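Local coordinates for protein retinol dehydratase (PDB 1FMJ) that converts retinol to anhydroretinol, probably through a sulfated intermediate, using the fold of the sulfotransferase family, at residues F31-V36 against Y46-K51; Y105-M110 against V161-P166; P18-L23 against R219-L224. One frame throughout, in Å; residues are numbered along the deposited sequence.

Contact 1. Residues F31-V36 against Y46-K51; sequences FPTTYV and YRPYLK
Tyr35 and Tyr46 face each other as a non-hydrogen-bonded antiparallel pair, and although their side chains set out from the backbone in diverging directions, their rings come together in an offset stack. The ring centroids are 4.5 Å apart and the planes tilt by 17°. Tyr46 can be followed atom by atom. Its CB rests 3.8 Å from Thr33 CG2, and with CG anti to the carbonyl carbon (chi1 -82°) the ring is swung back over the 31-36 segment. CD2 then presses on the same methyl, Thr33 CG2, at 3.4 Å. Farther out, CE2 lies over a face of the Tyr35 ring, 3.6 Å from Tyr35 CZ, and also meets Phe31 CE2, whose side chain runs roughly perpendicular to that of Tyr46. At the tip the two hydroxyls, Tyr35 OH and Tyr46 OH, stand 3.3 Å apart; Tyr35 OH is hydrogen-bonded to Thr223 OG1. Thr33 CG2 is squeezed from a second direction by Pro48 CD at 3.4 Å, tighter than usual, while OG1 of the same threonine is hydrogen-bonded to Ile111 O and Tyr120 OH. One backbone bond, Arg47 N to Thr34 O, 2.7 Å and practically straight at 179°, secures the start of the 3-10 turn. Phe31 also touches retinol and is the residue by which this contact takes part in the ligand pocket. Strand 35-38 is the middle of a three-stranded antiparallel sheet, between 13-14 and 43-46; Val36 and Leu50 both lean on Phe13 of the former, and the 46-51 segment carries the chain from strand 43-46 toward helix 53-57.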
loop_
_atom_site.group_PDB
_atom_site.type_symbol
_atom_site.label_atom_id
_atom_site.label_comp_id
_atom_site.label_asym_id
_atom_site.label_seq_id
_atom_site.Cartn_x
_atom_site.Cartn_y
_atom_site.Cartn_z
ATOM N N PHE A 31 0.019 15.338 12.364
ATOM C CA PHE A 31 -0.152 13.924 12.670
ATOM C C PHE A 31 0.844 13.504 13.740
ATOM O O PHE A 31 2.011 13.866 13.680
ATOM C CB PHE A 31 0.039 13.067 11.425
ATOM C CG PHE A 31 -0.419 11.655 11.607
ATOM C CD1 PHE A 31 -1.760 11.379 11.878
ATOM C CD2 PHE A 31 0.488 10.598 11.541
ATOM C CE1 PHE A 31 -2.190 10.067 12.083
ATOM C CE2 PHE A 31 0.066 9.289 11.743
ATOM C CZ PHE A 31 -1.276 9.023 12.015
ATOM N N PRO A 32 0.391 12.717 14.731
ATOM C CA PRO A 32 1.225 12.239 15.839
ATOM C C PRO A 32 2.441 11.368 15.533
ATOM O O PRO A 32 3.525 11.628 16.045
ATOM C CB PRO A 32 0.219 11.518 16.740
ATOM C CG PRO A 32 -1.054 12.272 16.492
ATOM C CD PRO A 32 -1.026 12.400 14.981
ATOM N N THR A 33 2.272 10.334 14.719
ATOM C CA THR A 33 3.389 9.439 14.414
ATOM C C THR A 33 4.472 10.123 13.579
ATOM O O THR A 33 4.169 10.815 12.610
ATOM C CB THR A 33 2.903 8.186 13.662
ATOM O OG1 THR A 33 1.712 7.684 14.282
ATOM C CG2 THR A 33 3.964 7.107 13.702
ATOM N N THR A 34 5.732 9.924 13.959
ATOM C CA THR A 34 6.862 10.532 13.250
ATOM C C THR A 34 7.626 9.498 12.431
ATOM O O THR A 34 7.402 8.298 12.576
ATOM C CB THR A 34 7.851 11.185 14.243
ATOM O OG1 THR A 34 8.257 10.210 15.210
ATOM C CG2 THR A 34 7.201 12.352 14.956
ATOM N N TYR A 35 8.535 9.965 11.580
ATOM C CA TYR A 35 9.332 9.069 10.736
ATOM C C TYR A 35 10.819 9.006 11.116
ATOM O O TYR A 35 11.302 9.750 11.972
ATOM C CB TYR A 35 9.292 9.513 9.269
ATOM C CG TYR A 35 7.941 9.563 8.589
ATOM C CD1 TYR A 35 7.214 10.749 8.531
ATOM C CD2 TYR A 35 7.443 8.453 7.909
ATOM C CE1 TYR A 35 6.038 10.836 7.805
ATOM C CE2 TYR A 35 6.258 8.530 7.177
ATOM C CZ TYR A 35 5.567 9.725 7.128
ATOM O OH TYR A 35 4.421 9.823 6.386
ATOM N N VAL A 36 11.521 8.097 10.442
ATOM C CA VAL A 36 12.962 7.903 10.558
ATOM C C VAL A 36 13.352 7.211 9.260
ATOM O O VAL A 36 12.561 6.448 8.696
ATOM C CB VAL A 36 13.384 6.992 11.741
ATOM C CG1 VAL A 36 12.973 7.620 13.066
ATOM C CG2 VAL A 36 12.795 5.601 11.572
ATOM N N TYR A 46 7.426 4.845 9.530
ATOM C CA TYR A 46 6.876 5.421 10.746
ATOM C C TYR A 46 7.697 4.837 11.893
ATOM O O TYR A 46 7.942 3.632 11.931
ATOM C CB TYR A 46 5.396 5.050 10.883
ATOM C CG TYR A 46 4.474 5.943 10.073
ATOM C CD1 TYR A 46 3.722 5.433 9.016
ATOM C CD2 TYR A 46 4.350 7.294 10.375
ATOM C CE1 TYR A 46 2.867 6.253 8.281
ATOM C CE2 TYR A 46 3.499 8.121 9.653
ATOM C CZ TYR A 46 2.760 7.595 8.609
ATOM O OH TYR A 46 1.911 8.413 7.911
ATOM N N ARG A 47 8.119 5.696 12.819
ATOM C CA ARG A 47 8.950 5.276 13.944
ATOM C C ARG A 47 8.556 3.948 14.601
ATOM O O ARG A 47 9.409 3.104 14.844
ATOM C CB ARG A 47 9.011 6.388 14.996
ATOM C CG ARG A 47 10.173 6.238 15.957
ATOM C CD ARG A 47 10.197 7.352 16.999
ATOM N NE ARG A 47 11.460 7.358 17.732
ATOM C CZ ARG A 47 12.628 7.715 17.204
ATOM N NH1 ARG A 47 12.697 8.100 15.938
ATOM N NH2 ARG A 47 13.731 7.680 17.942
ATOM N N PRO A 48 7.262 3.750 14.906
ATOM C CA PRO A 48 6.817 2.500 15.531
ATOM C C PRO A 48 7.234 1.243 14.765
ATOM O O PRO A 48 7.108 0.124 15.268
ATOM C CB PRO A 48 5.300 2.663 15.572
ATOM C CG PRO A 48 5.142 4.111 15.798
ATOM C CD PRO A 48 6.143 4.706 14.826
ATOM N N TYR A 49 7.724 1.420 13.544
ATOM C CA TYR A 49 8.136 0.273 12.750
ATOM C C TYR A 49 9.343 -0.427 13.356
ATOM O O TYR A 49 9.423 -1.659 13.364
ATOM C CB TYR A 49 8.479 0.693 11.320
ATOM C CG TYR A 49 8.810 -0.489 10.450
ATOM C CD1 TYR A 49 7.805 -1.340 9.992
ATOM C CD2 TYR A 49 10.132 -0.814 10.151
ATOM C CE1 TYR A 49 8.104 -2.488 9.265
ATOM C CE2 TYR A 49 10.446 -1.973 9.415
ATOM C CZ TYR A 49 9.426 -2.802 8.982
ATOM O OH TYR A 49 9.722 -3.966 8.298
ATOM N N LEU A 50 10.272 0.366 13.878
ATOM C CA LEU A 50 11.508 -0.149 14.454
ATOM C C LEU A 50 11.369 -1.222 15.531
ATOM O O LEU A 50 12.295 -1.999 15.746
ATOM C CB LEU A 50 12.348 1.015 14.991
ATOM C CG LEU A 50 12.809 2.074 13.980
ATOM C CD1 LEU A 50 13.438 3.250 14.714
ATOM C CD2 LEU A 50 13.800 1.471 13.002
ATOM N N LYS A 51 10.234 -1.276 16.221
ATOM C CA LYS A 51 10.060 -2.292 17.256
ATOM C C LYS A 51 9.803 -3.685 16.662
ATOM O O LYS A 51 9.924 -4.695 17.352
ATOM C CB LYS A 51 8.912 -1.898 18.198
ATOM C CG LYS A 51 7.559 -1.770 17.515
ATOM C CD LYS A 51 6.483 -1.181 18.426
ATOM C CE LYS A 51 5.144 -1.110 17.688
ATOM N NZ LYS A 51 4.064 -0.453 18.476
#

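Contact 2. Residues Y105-M110 against V161-P166; sequences YLDGFM and VKTHLP. With RTL (retinol), chain H.
The ring of Tyr105 is sandwiched between the side chain of Lys162 and Gly108 CA. Stretched out straight, the lysine lays its CE 3.9 Å above the ring centroid of Tyr105, a CH-pi contact almost on the ring normal, and its NZ 4.2 Å from that centroid as a cation-pi partner. On the other face Gly108 CA sits over the centre, where a side chain would collide with Tyr105 CD1. Tyr105, Lys162 and His164 line the retinol pocket: Lys162 NZ donates to retinol O1 at 2.9 Å, and His164 NE2 is hydrogen-bonded to the same O1 at 2.9 Å in the plane of the imidazole. Tyr105 OH comes to 3.2 Å from retinol C15, the carbon bearing that hydroxyl. With an alanine here in place of Tyr105, the Lys162 side chain would probably lose the surface that steadies it and be freer to swing its NZ off the retinol oxygen. Behind this group, Asp107 OD1 takes two donors on one face of its carboxylate: Thr163 OG1 at 2.9 Å, from well above the plane, and His164 N at 3.0 Å, on the syn side. This ties down the backbone of His164, whose ND1 is hydrogen-bonded to Ser70 O. Leu106 N hydrogen-bonds Lys162 O beside the parallel Tyr105-Lys162 pair, joining edge strand 104-105 of the five-stranded parallel sheet to 160-163, whose other neighbour is 66-70; Leu106 and Val161 pack against Leu150 of helix 146-152.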
loop_
_atom_site.group_PDB
_atom_site.type_symbol
_atom_site.label_atom_id
_atom_site.label_comp_id
_atom_site.label_asym_id
_atom_site.label_seq_id
_atom_site.Cartn_x
_atom_site.Cartn_y
_atom_site.Cartn_z
ATOM N N TYR A 105 -2.388 -7.167 7.167
ATOM C CA TYR A 105 -1.670 -6.013 6.676
ATOM C C TYR A 105 -0.382 -6.009 7.485
ATOM O O TYR A 105 -0.357 -5.540 8.613
ATOM C CB TYR A 105 -2.506 -4.760 6.940
ATOM C CG TYR A 105 -1.981 -3.491 6.319
ATOM C CD1 TYR A 105 -2.708 -2.310 6.421
ATOM C CD2 TYR A 105 -0.757 -3.458 5.655
ATOM C CE1 TYR A 105 -2.235 -1.120 5.885
ATOM C CE2 TYR A 105 -0.270 -2.276 5.114
ATOM C CZ TYR A 105 -1.019 -1.107 5.236
ATOM O OH TYR A 105 -0.551 0.077 4.717
ATOM N N LEU A 106 0.678 -6.558 6.896
ATOM C CA LEU A 106 1.975 -6.667 7.552
ATOM C C LEU A 106 2.514 -5.378 8.173
ATOM O O LEU A 106 2.904 -5.363 9.349
ATOM C CB LEU A 106 2.996 -7.240 6.561
ATOM C CG LEU A 106 4.374 -7.612 7.128
ATOM C CD1 LEU A 106 4.205 -8.528 8.331
ATOM C CD2 LEU A 106 5.205 -8.290 6.045
ATOM N N ASP A 107 2.537 -4.296 7.397
ATOM C CA ASP A 107 3.050 -3.032 7.904
ATOM C C ASP A 107 1.995 -2.018 8.362
ATOM O O ASP A 107 2.312 -0.860 8.609
ATOM C CB ASP A 107 4.002 -2.396 6.870
ATOM C CG ASP A 107 3.421 -2.351 5.460
ATOM O OD1 ASP A 107 2.927 -3.386 4.966
ATOM O OD2 ASP A 107 3.487 -1.274 4.830
ATOM N N GLY A 108 0.746 -2.453 8.489
ATOM C CA GLY A 108 -0.300 -1.541 8.924
ATOM C C GLY A 108 -0.093 -0.939 10.312
ATOM O O GLY A 108 -0.358 0.242 10.550
ATOM N N PHE A 109 0.395 -1.749 11.240
ATOM C CA PHE A 109 0.598 -1.288 12.606
ATOM C C PHE A 109 1.470 -0.051 12.753
ATOM O O PHE A 109 1.182 0.807 13.576
ATOM C CB PHE A 109 1.225 -2.398 13.431
ATOM C CG PHE A 109 2.678 -2.601 13.141
ATOM C CD1 PHE A 109 3.649 -2.028 13.956
ATOM C CD2 PHE A 109 3.078 -3.323 12.026
ATOM C CE1 PHE A 109 4.996 -2.173 13.660
ATOM C CE2 PHE A 109 4.428 -3.470 11.722
ATOM C CZ PHE A 109 5.387 -2.892 12.545
ATOM N N MET A 110 2.530 0.043 11.953
ATOM C CA MET A 110 3.486 1.152 12.085
ATOM C C MET A 110 2.951 2.582 12.120
ATOM O O MET A 110 3.604 3.474 12.671
ATOM C CB MET A 110 4.577 1.052 11.009
ATOM C CG MET A 110 4.244 1.706 9.670
ATOM S SD MET A 110 5.725 1.888 8.638
ATOM C CE MET A 110 4.996 2.125 6.992
ATOM N N VAL A 161 -1.056 -12.152 2.711
ATOM C CA VAL A 161 -0.392 -10.993 3.286
ATOM C C VAL A 161 -0.364 -9.789 2.367
ATOM O O VAL A 161 0.029 -9.892 1.198
ATOM C CB VAL A 161 1.069 -11.323 3.662
ATOM C CG1 VAL A 161 1.695 -10.133 4.388
ATOM C CG2 VAL A 161 1.122 -12.578 4.517
ATOM N N LYS A 162 -0.779 -8.647 2.906
ATOM C CA LYS A 162 -0.765 -7.395 2.165
ATOM C C LYS A 162 0.386 -6.591 2.741
ATOM O O LYS A 162 0.551 -6.540 3.957
ATOM C CB LYS A 162 -2.066 -6.626 2.386
ATOM C CG LYS A 162 -1.970 -5.142 2.068
ATOM C CD LYS A 162 -3.226 -4.412 2.503
ATOM C CE LYS A 162 -3.089 -2.923 2.319
ATOM N NZ LYS A 162 -4.326 -2.216 2.715
ATOM N N THR A 163 1.193 -5.972 1.890
ATOM C CA THR A 163 2.295 -5.181 2.415
ATOM C C THR A 163 2.764 -4.104 1.458
ATOM O O THR A 163 2.640 -4.235 0.236
ATOM C CB THR A 163 3.526 -6.069 2.784
ATOM O OG1 THR A 163 4.503 -5.266 3.462
ATOM C CG2 THR A 163 4.173 -6.643 1.537
ATOM N N HIS A 164 3.290 -3.029 2.030
ATOM C CA HIS A 164 3.839 -1.944 1.245
ATOM C C HIS A 164 5.332 -1.892 1.572
ATOM O O HIS A 164 6.009 -0.915 1.295
ATOM C CB HIS A 164 3.149 -0.614 1.583
ATOM C CG HIS A 164 1.679 -0.609 1.287
ATOM N ND1 HIS A 164 1.165 -0.993 0.066
ATOM C CD2 HIS A 164 0.613 -0.278 2.054
ATOM C CE1 HIS A 164 -0.154 -0.901 0.095
ATOM N NE2 HIS A 164 -0.515 -0.469 1.289
ATOM N N LEU A 165 5.851 -2.959 2.171
ATOM C CA LEU A 165 7.273 -2.967 2.487
ATOM C C LEU A 165 8.097 -3.417 1.290
ATOM O O LEU A 165 7.733 -4.369 0.598
ATOM C CB LEU A 165 7.570 -3.884 3.682
ATOM C CG LEU A 165 7.082 -3.371 5.044
ATOM C CD1 LEU A 165 7.421 -4.370 6.130
ATOM C CD2 LEU A 165 7.713 -2.025 5.340
ATOM N N PRO A 166 9.199 -2.705 1.006
ATOM C CA PRO A 166 10.064 -3.072 -0.115
ATOM C C PRO A 166 10.718 -4.401 0.269
ATOM O O PRO A 166 10.843 -4.713 1.457
ATOM C CB PRO A 166 11.057 -1.907 -0.182
ATOM C CG PRO A 166 11.140 -1.452 1.232
ATOM C CD PRO A 166 9.693 -1.485 1.670
HETATM C C1 RTL H . -5.559 6.694 12.094
HETATM C C2 RTL H . -4.881 7.468 13.270
HETATM C C3 RTL H . -4.455 6.558 14.416
HETATM C C4 RTL H . -4.595 5.063 14.689
HETATM C C5 RTL H . -5.287 4.483 13.453
HETATM C C6 RTL H . -5.725 5.140 12.291
HETATM C C7 RTL H . -6.375 4.430 11.158
HETATM C C8 RTL H . -5.695 3.768 10.176
HETATM C C9 RTL H . -6.328 3.066 9.051
HETATM C C10 RTL H . -5.498 2.443 8.138
HETATM C C11 RTL H . -5.826 1.670 6.920
HETATM C C12 RTL H . -5.068 2.073 5.845
HETATM C C13 RTL H . -4.957 1.685 4.424
HETATM C C14 RTL H . -4.187 2.118 3.381
HETATM C C15 RTL H . -2.923 1.422 3.092
HETATM O O1 RTL H . -3.097 0.372 2.239
HETATM C C16 RTL H . -4.613 7.085 10.941
HETATM C C17 RTL H . -6.881 7.457 11.913
HETATM C C18 RTL H . -5.495 2.974 13.650
HETATM C C19 RTL H . -7.864 3.047 8.926
HETATM C C20 RTL H . -5.973 0.554 4.198
#

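Contact 3. Residues P18-L23 against R219-L224; sequences PEEDKL and RGLYTL
Glu19 OE1 meets the guanidinium of Arg219 at its edge, near its plane, while Leu221 CD1 lies 4.2 Å off one face of that group, off-centre over it. The carboxylate of Glu19 stands nearly upright to the guanidinium, the planes 84° apart, and a single oxygen, OE1, makes the approach: the salt bridge from OE1 to Arg219 NH2 is 3.5 Å long and its hydrogen bond is weak. A bend at chi3 of the arginine (53°) turns NH2 toward the helix. A water also joins Arg219 NH2 weakly to Glu20 OE2. The firmer partners of Glu20 lie nearby: OE2 forms a salt bridge with Arg14, and OE1 accepts from Asn17 N, a bond from the third residue of helix 18-24 back to the residue preceding the helix that is consistent with one half of a capping box, with Pro18 as the first helical residue. Below these charges the contact is apolar. Leu221 straddles the helix surface with its two methyls, CD2 resting 3.9 Å from Glu20 CB and CD1 3.8 Å from Leu23 CD2. With CG anti to the backbone N (chi1 178°), Leu23 directs CD2 to this methyl. Leu221 also packs on Met216 of helix 210-218 and on Lys37 of the antiparallel sheet, and Lys37 NZ is hydrogen-bonded to Gly220 O.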
loop_
_atom_site.group_PDB
_atom_site.type_symbol
_atom_site.label_atom_id
_atom_site.label_comp_id
_atom_site.label_asym_id
_atom_site.label_seq_id
_atom_site.Cartn_x
_atom_site.Cartn_y
_atom_site.Cartn_z
ATOM N N PRO A 18 17.584 18.609 9.702
ATOM C CA PRO A 18 16.724 19.795 9.773
ATOM C C PRO A 18 15.909 20.076 8.510
ATOM O O PRO A 18 14.697 20.278 8.582
ATOM C CB PRO A 18 17.712 20.911 10.088
ATOM C CG PRO A 18 18.729 20.203 10.942
ATOM C CD PRO A 18 18.943 18.915 10.188
ATOM N N GLU A 19 16.576 20.079 7.359
ATOM C CA GLU A 19 15.909 20.363 6.092
ATOM C C GLU A 19 14.761 19.405 5.799
ATOM O O GLU A 19 13.675 19.829 5.421
ATOM C CB GLU A 19 16.914 20.320 4.934
ATOM C CG GLU A 19 16.313 20.722 3.600
ATOM C CD GLU A 19 17.313 20.652 2.458
ATOM O OE1 GLU A 19 17.806 19.539 2.168
ATOM O OE2 GLU A 19 17.603 21.707 1.851
ATOM N N GLU A 20 15.010 18.113 5.965
ATOM C CA GLU A 20 13.989 17.105 5.715
ATOM C C GLU A 20 12.861 17.269 6.732
ATOM O O GLU A 20 11.685 17.360 6.368
ATOM C CB GLU A 20 14.591 15.704 5.840
ATOM C CG GLU A 20 15.800 15.459 4.956
ATOM C CD GLU A 20 16.515 14.171 5.304
ATOM O OE1 GLU A 20 16.829 13.971 6.498
ATOM O OE2 GLU A 20 16.773 13.361 4.390
ATOM N N ASP A 21 13.228 17.302 8.006
ATOM C CA ASP A 21 12.244 17.454 9.064
ATOM C C ASP A 21 11.410 18.705 8.826
ATOM O O ASP A 21 10.237 18.752 9.179
ATOM C CB ASP A 21 12.933 17.548 10.428
ATOM C CG ASP A 21 11.947 17.511 11.582
ATOM O OD1 ASP A 21 11.300 16.459 11.778
ATOM O OD2 ASP A 21 11.813 18.535 12.291
ATOM N N LYS A 22 12.004 19.720 8.212
ATOM C CA LYS A 22 11.257 20.942 7.975
ATOM C C LYS A 22 10.142 20.752 6.954
ATOM O O LYS A 22 9.013 21.192 7.179
ATOM C CB LYS A 22 12.188 22.076 7.530
ATOM C CG LYS A 22 11.523 23.448 7.609
ATOM C CD LYS A 22 12.534 24.585 7.523
ATOM C CE LYS A 22 11.857 25.941 7.723
ATOM N NZ LYS A 22 12.820 27.067 7.621
ATOM N N LEU A 23 10.458 20.102 5.836
ATOM C CA LEU A 23 9.471 19.867 4.787
ATOM C C LEU A 23 8.380 18.904 5.237
ATOM O O LEU A 23 7.226 19.021 4.825
ATOM C CB LEU A 23 10.138 19.309 3.528
ATOM C CG LEU A 23 9.164 18.977 2.391
ATOM C CD1 LEU A 23 8.509 20.266 1.903
ATOM C CD2 LEU A 23 9.895 18.278 1.245
ATOM N N ARG A 219 10.784 13.618 -3.342
ATOM C CA ARG A 219 12.074 13.801 -2.693
ATOM C C ARG A 219 12.344 12.649 -1.732
ATOM O O ARG A 219 13.324 12.666 -0.984
ATOM C CB ARG A 219 12.126 15.128 -1.932
ATOM C CG ARG A 219 12.434 16.338 -2.803
ATOM C CD ARG A 219 12.940 17.485 -1.944
ATOM N NE ARG A 219 14.057 17.060 -1.095
ATOM C CZ ARG A 219 14.650 17.829 -0.182
ATOM N NH1 ARG A 219 14.241 19.078 0.005
ATOM N NH2 ARG A 219 15.640 17.340 0.560
ATOM N N GLY A 220 11.476 11.644 -1.773
ATOM C CA GLY A 220 11.627 10.495 -0.898
ATOM C C GLY A 220 11.367 10.834 0.558
ATOM O O GLY A 220 11.981 10.251 1.462
ATOM N N LEU A 221 10.458 11.777 0.798
ATOM C CA LEU A 221 10.139 12.171 2.166
ATOM C C LEU A 221 8.725 11.789 2.600
ATOM O O LEU A 221 8.211 12.290 3.600
ATOM C CB LEU A 221 10.385 13.673 2.356
ATOM C CG LEU A 221 11.889 13.989 2.374
ATOM C CD1 LEU A 221 12.133 15.484 2.447
ATOM C CD2 LEU A 221 12.531 13.273 3.558
ATOM N N TYR A 222 8.078 10.924 1.832
ATOM C CA TYR A 222 6.759 10.461 2.235
ATOM C C TYR A 222 6.878 8.986 2.578
ATOM O O TYR A 222 7.899 8.346 2.303
ATOM C CB TYR A 222 5.695 10.665 1.152
ATOM C CG TYR A 222 4.296 10.379 1.680
ATOM C CD1 TYR A 222 3.761 11.118 2.740
ATOM C CD2 TYR A 222 3.544 9.328 1.170
ATOM C CE1 TYR A 222 2.501 10.799 3.281
ATOM C CE2 TYR A 222 2.300 9.002 1.696
ATOM C CZ TYR A 222 1.782 9.733 2.749
ATOM O OH TYR A 222 0.564 9.380 3.272
ATOM N N THR A 223 5.831 8.461 3.194
ATOM C CA THR A 223 5.776 7.073 3.640
ATOM C C THR A 223 6.267 6.018 2.641
ATOM O O THR A 223 5.776 5.911 1.521
ATOM C CB THR A 223 4.338 6.720 4.093
ATOM O OG1 THR A 223 3.873 7.732 5.002
ATOM C CG2 THR A 223 4.309 5.362 4.802
ATOM N N LEU A 224 7.254 5.251 3.094
ATOM C CA LEU A 224 7.885 4.168 2.350
ATOM C C LEU A 224 8.587 4.482 1.032
ATOM O O LEU A 224 8.889 3.572 0.258
ATOM C CB LEU A 224 6.901 2.999 2.189
ATOM C CG LEU A 224 6.624 2.300 3.535
ATOM C CD1 LEU A 224 5.608 1.203 3.357
ATOM C CD2 LEU A 224 7.925 1.719 4.108
HETATM O O HOH W 1 16.612 14.181 1.176
#

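How the contacts relate
The 219-224 segment touches both other contacts. Its Thr223 OG1 lies 2.6 Å from Tyr35 OH, a hydrogen bond that ties contact 3 to the stacked tyrosines of contact 1. One residue on, Leu224 turns to contact 2, with CD1 3.6 Å from Asp107 OD2 and CD2 3.9 Å from Leu165 CD2. Contacts 1 and 2, with centres 14 Å apart, also meet directly, Pro48 O standing 3.5 Å from Phe109 CE1. Both reach retinol: contact 2 grips its hydroxyl end, and the side chain of Phe31 in contact 1 lies about 4 Å from the retinol molecule at the nearest atoms. Contact 3 lies away from the pocket, its centre 21 Å from that of contact 2.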